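Local coordinates for fiber protein (Duck adenovirus 1, PDB 6ITX), which forms the trimeric fiber of the virion, whose C-terminal head, the part described here, probably binds the host-cell receptor during attachment, at residues A[141-146]-A[287-292]; A[107-112]-A[119-124]. One frame throughout, in Å; residues are numbered along the deposited sequence.

Contact 1 (A[141-146]-A[287-292])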
ATOM      1  N   ILE A 141      -6.266  11.867 -10.631  1.00 28.44           N
ATOM      2  CA  ILE A 141      -7.432  12.709 -10.886  1.00 28.03           C
ATOM      3  C   ILE A 141      -7.000  14.167 -10.913  1.00 34.28           C
ATOM      4  O   ILE A 141      -6.222  14.602 -10.056  1.00 35.45           O
ATOM      5  CB  ILE A 141      -8.527  12.495  -9.820  1.00 32.65           C
ATOM      6  CG1 ILE A 141      -8.978  11.037  -9.829  1.00 27.59           C
ATOM      7  CG2 ILE A 141      -9.734  13.451 -10.048  1.00 31.65           C
ATOM      8  CD1 ILE A 141      -9.624  10.670 -11.139  1.00 32.35           C
ATOM      9  N   LYS A 142      -7.509  14.924 -11.892  1.00 34.95           N
ATOM     10  CA  LYS A 142      -7.295  16.365 -11.967  1.00 34.59           C
ATOM     11  C   LYS A 142      -8.640  17.068 -12.029  1.00 35.37           C
ATOM     12  O   LYS A 142      -9.514  16.656 -12.796  1.00 35.78           O
ATOM     13  CB  LYS A 142      -6.467  16.743 -13.186  1.00 36.32           C
ATOM     14  CG  LYS A 142      -6.129  18.211 -13.229  1.00 39.10           C
ATOM     15  CD  LYS A 142      -5.113  18.475 -14.310  1.00 40.50           C
ATOM     16  CE  LYS A 142      -5.069  19.941 -14.698  1.00 40.68           C
ATOM     17  NZ  LYS A 142      -4.071  20.093 -15.815  1.00 46.74           N
ATOM     18  N   ALA A 143      -8.799  18.136 -11.250  1.00 30.51           N
ATOM     19  CA  ALA A 143     -10.080  18.824 -11.202  1.00 30.19           C
ATOM     20  C   ALA A 143      -9.903  20.343 -11.189  1.00 34.73           C
ATOM     21  O   ALA A 143      -8.862  20.876 -10.792  1.00 34.51           O
ATOM     22  CB  ALA A 143     -10.884  18.381  -9.981  1.00 32.68           C
ATOM     23  N   THR A 144     -10.951  21.043 -11.634  1.00 32.39           N
ATOM     24  CA  THR A 144     -11.012  22.496 -11.563  1.00 32.93           C
ATOM     25  C   THR A 144     -12.283  22.928 -10.848  1.00 30.71           C
ATOM     26  O   THR A 144     -13.318  22.260 -10.918  1.00 33.42           O
ATOM     27  CB  THR A 144     -10.971  23.153 -12.957  1.00 35.82           C
ATOM     28  OG1 THR A 144     -12.109  22.742 -13.724  1.00 39.75           O
ATOM     29  CG2 THR A 144      -9.700  22.791 -13.700  1.00 34.44           C
ATOM     30  N   ALA A 145     -12.204  24.067 -10.167  1.00 32.90           N
ATOM     31  CA  ALA A 145     -13.395  24.590  -9.501  1.00 31.97           C
ATOM     32  C   ALA A 145     -14.478  24.937 -10.512  1.00 33.82           C
ATOM     33  O   ALA A 145     -15.678  24.795 -10.218  1.00 34.23           O
ATOM     34  CB  ALA A 145     -13.038  25.810  -8.655  1.00 29.24           C
ATOM     35  N   GLY A 146     -14.071  25.365 -11.713  1.00 32.82           N
ATOM     36  CA  GLY A 146     -15.045  25.731 -12.730  1.00 33.92           C
ATOM     37  C   GLY A 146     -15.959  24.578 -13.074  1.00 37.76           C
ATOM     38  O   GLY A 146     -17.165  24.758 -13.255  1.00 32.61           O
ATOM     39  N   THR A 287      -8.653  27.510 -11.037  1.00 34.23           N
ATOM     40  CA  THR A 287      -8.156  26.870  -9.831  1.00 34.56           C
ATOM     41  C   THR A 287      -8.318  25.360  -9.958  1.00 39.52           C
ATOM     42  O   THR A 287      -9.363  24.867 -10.406  1.00 31.65           O
ATOM     43  CB  THR A 287      -8.910  27.376  -8.613  1.00 29.62           C
ATOM     44  OG1 THR A 287      -8.803  28.799  -8.555  1.00 38.29           O
ATOM     45  CG2 THR A 287      -8.328  26.780  -7.361  1.00 28.51           C
ATOM     46  N   PHE A 288      -7.270  24.628  -9.564  1.00 38.49           N
ATOM     47  CA  PHE A 288      -7.193  23.202  -9.831  1.00 34.09           C
ATOM     48  C   PHE A 288      -6.537  22.460  -8.674  1.00 40.08           C
ATOM     49  O   PHE A 288      -5.776  23.029  -7.878  1.00 39.12           O
ATOM     50  CB  PHE A 288      -6.391  22.922 -11.084  1.00 31.34           C
ATOM     51  CG  PHE A 288      -4.899  23.013 -10.868  1.00 32.92           C
ATOM     52  CD1 PHE A 288      -4.284  24.242 -10.694  1.00 33.48           C
ATOM     53  CD2 PHE A 288      -4.114  21.873 -10.834  1.00 31.44           C
ATOM     54  CE1 PHE A 288      -2.919  24.337 -10.504  1.00 26.88           C
ATOM     55  CE2 PHE A 288      -2.738  21.970 -10.634  1.00 35.08           C
ATOM     56  CZ  PHE A 288      -2.147  23.202 -10.476  1.00 25.90           C
ATOM     57  N   PHE A 289      -6.844  21.165  -8.600  1.00 36.65           N
ATOM     58  CA  PHE A 289      -6.060  20.216  -7.833  1.00 31.82           C
ATOM     59  C   PHE A 289      -5.736  19.031  -8.736  1.00 32.60           C
ATOM     60  O   PHE A 289      -6.409  18.781  -9.749  1.00 28.02           O
ATOM     61  CB  PHE A 289      -6.759  19.789  -6.515  1.00 30.63           C
ATOM     62  CG  PHE A 289      -7.970  18.860  -6.675  1.00 30.57           C
ATOM     63  CD1 PHE A 289      -7.819  17.509  -7.002  1.00 30.54           C
ATOM     64  CD2 PHE A 289      -9.246  19.322  -6.398  1.00 26.04           C
ATOM     65  CE1 PHE A 289      -8.929  16.666  -7.102  1.00 31.86           C
ATOM     66  CE2 PHE A 289     -10.355  18.487  -6.491  1.00 26.52           C
ATOM     67  CZ  PHE A 289     -10.203  17.162  -6.840  1.00 27.54           C
ATOM     68  N   LEU A 290      -4.655  18.335  -8.378  1.00 31.63           N
ATOM     69  CA  LEU A 290      -4.125  17.249  -9.199  1.00 28.15           C
ATOM     70  C   LEU A 290      -3.444  16.259  -8.265  1.00 30.89           C
ATOM     71  O   LEU A 290      -2.403  16.565  -7.667  1.00 33.43           O
ATOM     72  CB  LEU A 290      -3.162  17.783 -10.260  1.00 29.40           C
ATOM     73  CG  LEU A 290      -2.256  16.774 -10.978  1.00 28.85           C
ATOM     74  CD1 LEU A 290      -3.034  15.990 -12.013  1.00 33.46           C
ATOM     75  CD2 LEU A 290      -1.076  17.465 -11.608  1.00 24.27           C
ATOM     76  N   THR A 291      -4.054  15.095  -8.104  1.00 29.44           N
ATOM     77  CA  THR A 291      -3.440  14.042  -7.314  1.00 30.79           C
ATOM     78  C   THR A 291      -2.232  13.471  -8.065  1.00 32.70           C
ATOM     79  O   THR A 291      -2.196  13.476  -9.303  1.00 28.17           O
ATOM     80  CB  THR A 291      -4.449  12.921  -7.032  1.00 26.39           C
ATOM     81  OG1 THR A 291      -4.478  11.990  -8.136  1.00 26.89           O
ATOM     82  CG2 THR A 291      -5.848  13.497  -6.820  1.00 26.24           C
ATOM     83  N   PRO A 292      -1.246  12.944  -7.348  1.00 31.23           N
ATOM     84  CA  PRO A 292      -0.275  12.093  -7.998  1.00 29.09           C
ATOM     85  C   PRO A 292      -1.000  10.855  -8.480  1.00 32.68           C
ATOM     86  O   PRO A 292      -2.222  10.741  -8.291  1.00 28.87           O
ATOM     87  CB  PRO A 292       0.722  11.763  -6.874  1.00 28.29           C
ATOM     88  CG  PRO A 292      -0.136  11.711  -5.656  1.00 28.97           C
ATOM     89  CD  PRO A 292      -1.183  12.813  -5.876  1.00 33.43           C
TER

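Contact 2 (A[107-112]-A[119-124])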
ATOM      1  N   GLY A 107      -9.943  17.956 -21.569  1.00 42.46           N
ATOM      2  CA  GLY A 107     -11.094  18.458 -20.846  1.00 38.15           C
ATOM      3  C   GLY A 107     -11.416  17.623 -19.625  1.00 38.41           C
ATOM      4  O   GLY A 107     -10.689  16.704 -19.239  1.00 36.24           O
ATOM      5  N   TYR A 108     -12.550  17.952 -19.013  1.00 40.38           N
ATOM      6  CA  TYR A 108     -13.016  17.321 -17.778  1.00 38.06           C
ATOM      7  C   TYR A 108     -14.387  16.713 -18.064  1.00 42.81           C
ATOM      8  O   TYR A 108     -15.430  17.348 -17.871  1.00 41.97           O
ATOM      9  CB  TYR A 108     -13.048  18.356 -16.610  1.00 42.27           C
ATOM     10  CG  TYR A 108     -11.710  19.041 -16.406  1.00 39.86           C
ATOM     11  CD1 TYR A 108     -11.364  20.161 -17.156  1.00 40.77           C
ATOM     12  CD2 TYR A 108     -10.775  18.540 -15.504  1.00 37.44           C
ATOM     13  CE1 TYR A 108     -10.138  20.774 -17.002  1.00 37.52           C
ATOM     14  CE2 TYR A 108      -9.537  19.160 -15.338  1.00 37.23           C
ATOM     15  CZ  TYR A 108      -9.230  20.275 -16.100  1.00 39.63           C
ATOM     16  OH  TYR A 108      -8.013  20.905 -15.969  1.00 46.71           O
ATOM     17  N   GLU A 109     -14.382  15.461 -18.522  1.00 50.56           N
ATOM     18  CA  GLU A 109     -15.596  14.778 -18.959  1.00 48.13           C
ATOM     19  C   GLU A 109     -15.880  13.502 -18.158  1.00 49.89           C
ATOM     20  O   GLU A 109     -16.680  12.656 -18.592  1.00 52.06           O
ATOM     21  CB  GLU A 109     -15.493  14.476 -20.457  1.00 48.96           C
ATOM     22  CG  GLU A 109     -15.565  15.729 -21.327  1.00 45.72           C
ATOM     23  CD  GLU A 109     -14.666  15.660 -22.549  1.00 62.17           C
ATOM     24  OE1 GLU A 109     -14.056  14.589 -22.829  1.00 57.00           O
ATOM     25  OE2 GLU A 109     -14.573  16.701 -23.241  1.00 69.56           O
ATOM     26  N   ILE A 110     -15.243  13.351 -16.995  1.00 46.11           N
ATOM     27  CA  ILE A 110     -15.415  12.198 -16.119  1.00 39.02           C
ATOM     28  C   ILE A 110     -16.329  12.625 -14.984  1.00 39.53           C
ATOM     29  O   ILE A 110     -16.143  13.708 -14.417  1.00 39.07           O
ATOM     30  CB  ILE A 110     -14.054  11.710 -15.600  1.00 37.54           C
ATOM     31  CG1 ILE A 110     -13.146  11.400 -16.790  1.00 36.53           C
ATOM     32  CG2 ILE A 110     -14.209  10.507 -14.699  1.00 33.18           C
ATOM     33  CD1 ILE A 110     -13.706  10.349 -17.698  1.00 36.19           C
ATOM     34  N   PHE A 111     -17.337  11.800 -14.668  1.00 40.02           N
ATOM     35  CA  PHE A 111     -18.393  12.201 -13.740  1.00 36.86           C
ATOM     36  C   PHE A 111     -18.081  11.721 -12.331  1.00 37.32           C
ATOM     37  O   PHE A 111     -17.862  10.529 -12.117  1.00 35.72           O
ATOM     38  CB  PHE A 111     -19.746  11.651 -14.183  1.00 38.24           C
ATOM     39  CG  PHE A 111     -20.922  12.200 -13.399  1.00 40.77           C
ATOM     40  CD1 PHE A 111     -21.324  11.607 -12.205  1.00 44.97           C
ATOM     41  CD2 PHE A 111     -21.648  13.284 -13.871  1.00 40.79           C
ATOM     42  CE1 PHE A 111     -22.416  12.114 -11.477  1.00 46.61           C
ATOM     43  CE2 PHE A 111     -22.741  13.791 -13.155  1.00 41.73           C
ATOM     44  CZ  PHE A 111     -23.126  13.210 -11.966  1.00 44.66           C
ATOM     45  N   ALA A 112     -18.088  12.650 -11.376  1.00 34.73           N
ATOM     46  CA  ALA A 112     -17.882  12.350  -9.965  1.00 31.80           C
ATOM     47  C   ALA A 112     -19.112  12.774  -9.190  1.00 37.01           C
ATOM     48  O   ALA A 112     -19.561  13.918  -9.317  1.00 38.86           O
ATOM     49  CB  ALA A 112     -16.657  13.078  -9.395  1.00 31.39           C
ATOM     50  N   ALA A 119     -22.511  17.184  -7.819  1.00 37.97           N
ATOM     51  CA  ALA A 119     -21.665  16.424  -8.727  1.00 36.49           C
ATOM     52  C   ALA A 119     -20.530  17.299  -9.232  1.00 34.46           C
ATOM     53  O   ALA A 119     -20.497  18.518  -9.018  1.00 37.78           O
ATOM     54  CB  ALA A 119     -22.459  15.865  -9.908  1.00 37.51           C
ATOM     55  N   ALA A 120     -19.595  16.653  -9.920  1.00 34.09           N
ATOM     56  CA  ALA A 120     -18.464  17.341 -10.513  1.00 34.44           C
ATOM     57  C   ALA A 120     -18.032  16.586 -11.756  1.00 38.05           C
ATOM     58  O   ALA A 120     -18.262  15.376 -11.894  1.00 39.94           O
ATOM     59  CB  ALA A 120     -17.302  17.466  -9.522  1.00 32.76           C
ATOM     60  N   LYS A 121     -17.415  17.311 -12.676  1.00 32.55           N
ATOM     61  CA  LYS A 121     -16.770  16.671 -13.806  1.00 39.70           C
ATOM     62  C   LYS A 121     -15.278  16.929 -13.709  1.00 36.57           C
ATOM     63  O   LYS A 121     -14.853  18.056 -13.432  1.00 43.18           O
ATOM     64  CB  LYS A 121     -17.383  17.132 -15.133  1.00 40.95           C
ATOM     65  CG  LYS A 121     -18.859  16.656 -15.140  1.00 43.08           C
ATOM     66  CD  LYS A 121     -19.757  17.077 -16.280  1.00 54.91           C
ATOM     67  CE  LYS A 121     -19.681  16.066 -17.409  1.00 61.05           C
ATOM     68  NZ  LYS A 121     -18.828  16.577 -18.550  1.00 63.51           N
ATOM     69  N   VAL A 122     -14.500  15.866 -13.862  1.00 34.37           N
ATOM     70  CA  VAL A 122     -13.077  15.873 -13.568  1.00 32.83           C
ATOM     71  C   VAL A 122     -12.350  15.137 -14.689  1.00 39.41           C
ATOM     72  O   VAL A 122     -12.968  14.609 -15.615  1.00 38.72           O
ATOM     73  CB  VAL A 122     -12.754  15.243 -12.194  1.00 32.66           C
ATOM     74  CG1 VAL A 122     -13.530  15.962 -11.058  1.00 37.17           C
ATOM     75  CG2 VAL A 122     -13.047  13.762 -12.199  1.00 27.17           C
ATOM     76  N   ALA A 123     -11.020  15.132 -14.609  1.00 35.60           N
ATOM     77  CA  ALA A 123     -10.182  14.426 -15.562  1.00 32.67           C
ATOM     78  C   ALA A 123      -9.379  13.360 -14.832  1.00 36.18           C
ATOM     79  O   ALA A 123      -9.019  13.529 -13.659  1.00 37.34           O
ATOM     80  CB  ALA A 123      -9.254  15.383 -16.305  1.00 31.80           C
ATOM     81  N   GLY A 124      -9.104  12.253 -15.520  1.00 31.94           N
ATOM     82  CA  GLY A 124      -8.474  11.129 -14.860  1.00 32.55           C
ATOM     83  C   GLY A 124      -7.676  10.239 -15.785  1.00 35.36           C
ATOM     84  O   GLY A 124      -7.899  10.191 -17.000  1.00 33.08           O
TER

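Contact 1 (A[141-146]-A[287-292])
Strands 134-144 and 288-299 of the fiber head run antiparallel, and their pairing brings the last strand of the chain against one from the first half of the domain. Ala143 and Phe289 form the hydrogen-bonded pair, Ala143 N to Phe289 O at 2.9 Å and Phe289 N to Ala143 O at 3.0 Å, flanked by the non-hydrogen-bonded pairs Lys142-Leu290 and Thr144-Phe288. Beyond them the ladder closes with Ala145 N on Thr287 O at one end and Thr291 N on Ile141 O at the other. There Ile141 N donates to a side chain, Thr291 OG1, at 3.1 Å, in a nearly straight bond (168°). That hydroxyl, set between its own backbone N and carbonyl carbon (chi1 85°), in turn donates to Pro292 O.

On the face of Ala143 and Phe289, the phenylalanine swings its ring across the strand pair (chi1 72°), and the Ala143 methyl sits over one ring face in a CH-pi contact, CB 3.7 Å from the ring centroid and displaced toward the CE2-CZ side. Ile141 CG2 approaches the same ring more loosely. On the face of Lys142 and Leu290, the extended chain of Lys142 passes at a slant across Leu290, whose CD1 meets Lys142 CB at 3.7 Å.

Phe161 of strand 160-165 and Ile269 of strand 262-271 pack against Phe289, which also meets the ring of Phe278. Strand 118-131 borders strand 134-144, strand 226-235 borders strand 288-299, and Asn206 of a neighbouring subunit hydrogen-bonds to Leu290 O.

Contact 2 (A[107-112]-A[119-124])
Ile110 and Val122 form a hydrogen-bonded pair in the beta hairpin of strands 110-114 and 118-131, which opens with a classic beta bulge: Glu109 and Ile110 both lie opposite Val122. Four backbone hydrogen bonds join the two segments. Ile110 N reaches Val122 O at 2.9 Å and Val122 N returns to Ile110 O, while Ala112 N to Ala120 O and Ala120 N to Ala112 O are each 2.8 Å. Phe111 and Lys121 form the non-hydrogen-bonded pair between them.

Apolar contacts fall on both faces. Ile110 CB and Val122 CG2 meet at 4.1 Å on the buried face, where the methyls of Ala112 and Ala120 also lie and Trp148 packs over Val122 and Ala120. On the other face Phe111, with CG anti to its backbone N (chi1 -171°), sends its ring toward the turn, where CZ touches Ala119 CB at 3.4 Å.

The polar end of Lys121 bends back over the bulge, yet its NZ remains 6.3 Å from Glu109 OE2, so any attraction between the two charges acts at a distance. Before the bulge, Tyr108 presents a ring edge to the backbone at Val122-Ala123, its CD2 lying 3.5 Å from Ala123 N and 3.6 Å from Ala123 CB.

How the contacts relate
Both segments of contact 2 precede those of contact 1 in the chain, and the two centres lie about 10 Å apart. Strands 118-131 and 134-144 are consecutive and pair antiparallel, so the two contacts belong to one sheet in the order 110-114, 118-131, 134-144, 288-299. The seam between them includes a probable hydrogen bond from Lys142 N to Ala123 O (2.7 Å), with Tyr108 OH packed near Lys142 CE and Thr144 CG2. Contact 2 is a local hairpin, whereas contact 1 joins parts separated by 140 residues, bringing the C-terminal strand into the sheet and, through Leu290, up to a neighbouring subunit of the trimer.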